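Local coordinates for putative cell surface protein, similar to internalin proteins (Listeria monocytogenes EGD-e, PDB 5KZS) that is of unknown function but resembles the internalins, leucine-rich-repeat surface proteins of Listeria, several of which bind host-cell proteins, at residues P90-I95 and Q120-M125; T183-F188 and T209-L214. One frame throughout, in Å; residues are numbered along the deposited sequence.

Interaction 1 (P90-I95 and Q120-M125); sequences PDISTI and QNYPEM
Asp-91 meets Asn-121 with the two side chains at about a right angle and the carboxylate and amide planes 60° apart. With CG anti to the Asp-91 N (chi1 -171°), the carboxylate reaches across to two consecutive backbone N-H groups. OD1 of Asp-91 accepts from Asn-121 N at 3.0 Å through its syn lone pair, and OD2 of Asp-91 accepts from Gln-120 N, also at 3.0 Å, on the syn side but above the carboxylate plane. Asn-121 ND2 adds a weak hydrogen bond to OD1 of Asp-91, 2.7 Å away; these donors probably stabilise the negative charge. The Gln-120 amide is engaged elsewhere, its NE2 hydrogen-bonded to Thr-143 OG1 and Asp-118 O.

The two loops belong to successive turns of the leucine-rich-repeat solenoid and lead into strands 100-103 and 127-129, neighbours in its parallel sheet. Tyr-122 makes the more buried link. Tyr-122 OH donates to Pro-90 O at 2.6 Å, with that carbonyl oxygen at the ring edge and in its plane, and accepts from Ile-92 N at 3.1 Å in a fairly straight bond (163°). The hydroxyl thus both gives and takes a bond around Asp-91, whose OD1 lies over one face of the ring. Farther down the ring, Tyr-122 CE1 packs against Ile-95 CB at 4.2 Å, while Phe-89 touches the same tyrosine from outside the pair.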
# COMPACT_ATOMS: atom_id res chain seq x y z
N PRO A 90 8.25 19.59 6.10
CA PRO A 90 7.53 20.81 5.73
C PRO A 90 7.68 21.19 4.25
O PRO A 90 8.50 20.63 3.53
CB PRO A 90 8.16 21.87 6.63
CG PRO A 90 9.55 21.40 6.86
CD PRO A 90 9.51 19.90 6.82
N ASP A 91 6.85 22.16 3.85
CA ASP A 91 6.80 22.66 2.48
C ASP A 91 7.63 23.94 2.43
O ASP A 91 7.09 25.04 2.48
CB ASP A 91 5.34 22.94 2.11
CG ASP A 91 5.13 23.27 0.63
OD1 ASP A 91 6.09 23.26 -0.18
OD2 ASP A 91 3.96 23.54 0.27
N ILE A 92 8.94 23.78 2.31
CA ILE A 92 9.87 24.91 2.30
C ILE A 92 10.33 25.25 0.89
O ILE A 92 10.35 24.40 0.01
CB ILE A 92 11.09 24.66 3.21
CG1 ILE A 92 12.06 23.61 2.64
CG2 ILE A 92 10.62 24.23 4.60
CD1 ILE A 92 13.33 23.45 3.46
N SER A 93 10.75 26.49 0.69
CA SER A 93 11.12 26.98 -0.63
C SER A 93 12.62 26.85 -0.95
O SER A 93 13.05 27.26 -2.03
CB SER A 93 10.69 28.44 -0.74
OG SER A 93 11.32 29.22 0.26
N THR A 94 13.40 26.28 -0.04
CA THR A 94 14.85 26.16 -0.23
C THR A 94 15.33 24.85 -0.82
O THR A 94 16.53 24.62 -0.83
CB THR A 94 15.62 26.40 1.08
OG1 THR A 94 15.18 25.49 2.09
CG2 THR A 94 15.43 27.83 1.56
N ILE A 95 14.44 24.00 -1.33
CA ILE A 95 14.84 22.75 -2.01
C ILE A 95 14.19 22.65 -3.40
O ILE A 95 13.44 21.73 -3.66
CB ILE A 95 14.53 21.49 -1.16
CG1 ILE A 95 14.71 21.78 0.34
CG2 ILE A 95 15.46 20.35 -1.60
CD1 ILE A 95 14.69 20.56 1.24
N GLN A 120 3.53 22.54 -2.54
CA GLN A 120 3.62 23.53 -3.61
C GLN A 120 5.07 23.84 -4.05
O GLN A 120 5.28 24.23 -5.21
CB GLN A 120 2.94 24.82 -3.15
CG GLN A 120 1.48 24.66 -2.76
CD GLN A 120 0.61 24.18 -3.92
OE1 GLN A 120 0.52 24.86 -4.94
NE2 GLN A 120 0.00 23.01 -3.78
N ASN A 121 6.04 23.69 -3.14
CA ASN A 121 7.44 24.09 -3.42
C ASN A 121 8.35 23.00 -4.01
O ASN A 121 9.51 23.28 -4.29
CB ASN A 121 8.08 24.67 -2.17
CG ASN A 121 7.38 25.94 -1.71
OD1 ASN A 121 7.43 26.96 -2.38
ND2 ASN A 121 6.72 25.87 -0.56
N TYR A 122 7.82 21.80 -4.22
CA TYR A 122 8.56 20.71 -4.87
C TYR A 122 7.87 20.32 -6.20
O TYR A 122 7.30 19.22 -6.31
CB TYR A 122 8.69 19.52 -3.92
CG TYR A 122 9.03 19.90 -2.49
CD1 TYR A 122 10.09 20.77 -2.21
CD2 TYR A 122 8.30 19.39 -1.41
CE1 TYR A 122 10.40 21.13 -0.90
CE2 TYR A 122 8.61 19.74 -0.10
CZ TYR A 122 9.66 20.61 0.15
OH TYR A 122 9.96 20.96 1.44
N PRO A 123 7.90 21.22 -7.22
CA PRO A 123 7.27 20.92 -8.51
C PRO A 123 7.97 19.86 -9.37
O PRO A 123 7.40 19.39 -10.34
CB PRO A 123 7.31 22.27 -9.24
CG PRO A 123 8.51 22.97 -8.67
CD PRO A 123 8.52 22.57 -7.22
N GLU A 124 9.21 19.50 -9.02
CA GLU A 124 9.96 18.47 -9.76
C GLU A 124 9.92 17.07 -9.09
O GLU A 124 10.66 16.17 -9.49
CB GLU A 124 11.40 18.95 -9.97
CG GLU A 124 11.50 20.10 -10.96
CD GLU A 124 12.94 20.54 -11.21
OE1 GLU A 124 13.88 19.90 -10.68
OE2 GLU A 124 13.13 21.54 -11.96
N MSE A 125 9.02 16.90 -8.10
CA MSE A 125 8.92 15.69 -7.28
C MSE A 125 8.44 14.56 -8.14
O MSE A 125 7.54 14.73 -8.96
CB MSE A 125 7.95 15.97 -6.13
CG MSE A 125 7.77 14.83 -5.15
SE MSE A 125 9.25 14.72 -3.88
CE MSE A 125 8.20 15.35 -2.34

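Interaction 2 (T183-F188 and T209-L214); sequences TNLPDF and TNFTNL
Asp-187 reaches from one loop of the leucine-rich-repeat solenoid to the corresponding loop of the next turn, where it meets Thr-209 and Thr-212. Asp-187 CB lies 3.6 Å from Thr-209 CG2, an apolar touch at the root of the side chain. CG then stands anti to the backbone N (chi1 -178°), which brings the carboxylate up to Thr-212; the two side chains cross at about a right angle. Asp-187 OD1 accepts from Thr-212 N at 3.2 Å on its syn side, with the donor 24° out of the carboxylate plane. OD2 of Asp-187 is met by the Thr-212 hydroxyl, whose OG1 donates at 2.6 Å, again from the syn side. One carboxylate therefore holds both the N-H and the hydroxyl of a single residue. A water completes the grip: it donates to OD1 and to Phe-188 O while accepting from Asn-213 N.

Inward from this polar end, the ring of Phe-211 has Pro-186 O in its plane, 3.5 Å from Phe-211 CE1, and Asp-187 OD1 at the same rim. The Phe-188 side chain runs beside that of Phe-211 and points the same way, CD2 of Phe-188 meeting CE1 of Phe-211, and Leu-185 CD2 closes on Phe-211 CZ at 3.7 Å. At the other end of the contact, Thr-209 OG1 donates to Leu-185 O at 2.5 Å, approaching in the carbonyl plane. There a second water accepts from both backbone amides, lying 2.8 Å from Leu-185 N and 2.9 Å from Thr-209 N.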
# COMPACT_ATOMS: atom_id res chain seq x y z
N THR A 183 -11.68 -0.90 2.03
CA THR A 183 -12.89 -1.69 1.70
C THR A 183 -13.43 -1.43 0.28
O THR A 183 -14.17 -2.24 -0.26
CB THR A 183 -14.04 -1.41 2.70
OG1 THR A 183 -14.25 0.00 2.81
CG2 THR A 183 -13.72 -1.97 4.07
N ASN A 184 -13.05 -0.30 -0.30
CA ASN A 184 -13.55 0.14 -1.60
C ASN A 184 -12.53 1.09 -2.21
O ASN A 184 -11.73 1.68 -1.48
CB ASN A 184 -14.86 0.93 -1.42
CG ASN A 184 -16.06 0.03 -1.11
OD1 ASN A 184 -16.63 -0.59 -2.01
ND2 ASN A 184 -16.45 -0.03 0.16
N LEU A 185 -12.58 1.26 -3.53
CA LEU A 185 -11.66 2.17 -4.20
C LEU A 185 -12.36 3.06 -5.23
O LEU A 185 -13.24 2.60 -5.94
CB LEU A 185 -10.55 1.39 -4.89
CG LEU A 185 -9.13 1.87 -4.58
CD1 LEU A 185 -8.70 1.41 -3.19
CD2 LEU A 185 -8.14 1.35 -5.61
N PRO A 186 -11.97 4.35 -5.30
CA PRO A 186 -12.38 5.22 -6.41
C PRO A 186 -12.07 4.64 -7.78
O PRO A 186 -11.02 4.05 -7.98
CB PRO A 186 -11.54 6.47 -6.18
CG PRO A 186 -11.37 6.53 -4.70
CD PRO A 186 -11.33 5.11 -4.21
N ASP A 187 -12.99 4.81 -8.72
CA ASP A 187 -12.74 4.44 -10.11
C ASP A 187 -11.95 5.59 -10.71
O ASP A 187 -12.52 6.60 -11.09
CB ASP A 187 -14.06 4.24 -10.88
CG ASP A 187 -13.83 3.82 -12.34
OD1 ASP A 187 -12.68 3.52 -12.72
OD2 ASP A 187 -14.81 3.78 -13.11
N PHE A 188 -10.64 5.42 -10.81
CA PHE A 188 -9.76 6.54 -11.15
C PHE A 188 -9.94 7.00 -12.59
O PHE A 188 -9.95 6.19 -13.52
CB PHE A 188 -8.30 6.18 -10.90
CG PHE A 188 -8.02 5.77 -9.48
CD1 PHE A 188 -8.04 6.70 -8.46
CD2 PHE A 188 -7.74 4.44 -9.17
CE1 PHE A 188 -7.77 6.32 -7.15
CE2 PHE A 188 -7.47 4.06 -7.87
CZ PHE A 188 -7.49 5.00 -6.85
N THR A 209 -14.43 -2.11 -7.33
CA THR A 209 -14.52 -1.26 -8.51
C THR A 209 -13.92 -1.85 -9.77
O THR A 209 -12.76 -2.18 -9.79
CB THR A 209 -13.75 0.02 -8.21
OG1 THR A 209 -14.35 0.63 -7.07
CG2 THR A 209 -13.78 0.96 -9.41
N ASN A 210 -14.72 -1.95 -10.82
CA ASN A 210 -14.27 -2.52 -12.08
C ASN A 210 -13.70 -1.40 -12.94
O ASN A 210 -14.42 -0.78 -13.71
CB ASN A 210 -15.43 -3.23 -12.78
CG ASN A 210 -14.99 -4.11 -13.94
OD1 ASN A 210 -13.81 -4.43 -14.10
ND2 ASN A 210 -15.95 -4.52 -14.76
N PHE A 211 -12.40 -1.16 -12.81
CA PHE A 211 -11.77 0.07 -13.32
C PHE A 211 -11.98 0.34 -14.81
O PHE A 211 -11.56 -0.47 -15.65
CB PHE A 211 -10.26 0.07 -13.01
CG PHE A 211 -9.94 0.03 -11.55
CD1 PHE A 211 -10.34 1.06 -10.70
CD2 PHE A 211 -9.23 -1.03 -11.00
CE1 PHE A 211 -10.05 1.01 -9.35
CE2 PHE A 211 -8.93 -1.07 -9.65
CZ PHE A 211 -9.34 -0.06 -8.82
N THR A 212 -12.60 1.48 -15.13
CA THR A 212 -12.97 1.83 -16.51
C THR A 212 -11.85 2.48 -17.34
O THR A 212 -11.82 2.33 -18.56
CB THR A 212 -14.20 2.77 -16.54
OG1 THR A 212 -14.01 3.86 -15.63
CG2 THR A 212 -15.46 2.01 -16.13
N ASN A 213 -10.94 3.20 -16.67
CA ASN A 213 -10.01 4.10 -17.36
C ASN A 213 -8.55 3.97 -16.90
O ASN A 213 -7.84 4.98 -16.78
CB ASN A 213 -10.50 5.54 -17.17
CG ASN A 213 -9.90 6.50 -18.18
OD1 ASN A 213 -9.58 6.11 -19.31
ND2 ASN A 213 -9.72 7.74 -17.77
N LEU A 214 -8.10 2.73 -16.68
CA LEU A 214 -6.69 2.46 -16.35
C LEU A 214 -5.98 1.91 -17.58
O LEU A 214 -5.52 0.77 -17.60
CB LEU A 214 -6.60 1.50 -15.16
CG LEU A 214 -7.10 2.06 -13.83
CD1 LEU A 214 -7.01 1.02 -12.74
CD2 LEU A 214 -6.31 3.29 -13.41
O HOH W 1 -14.05 -0.81 -4.71
O HOH W 2 -10.30 3.51 -14.19

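How the interactions relate
From the N terminus, the chain passes strand 76-79, lays down 90-95, runs through strand 100-103 and comes back alongside at 120-125, so interaction 1 closes a loop of 24 residues. It then adds strands 127-129, 150-152 and 174-176 before 183-188 opens interaction 2, which 209-214 closes after 20 more residues. The two closures follow in series, neither nesting nor crossing. Each joins adjacent turns of one solenoid, at two places along the parallel sheet that runs from 50-53 to 238-239: interaction 1 by its third and fourth strands, interaction 2 by its seventh and eighth, 196-198 and 219-221. Their centres lie 30 Å apart, and their nearest atoms about 18 Å.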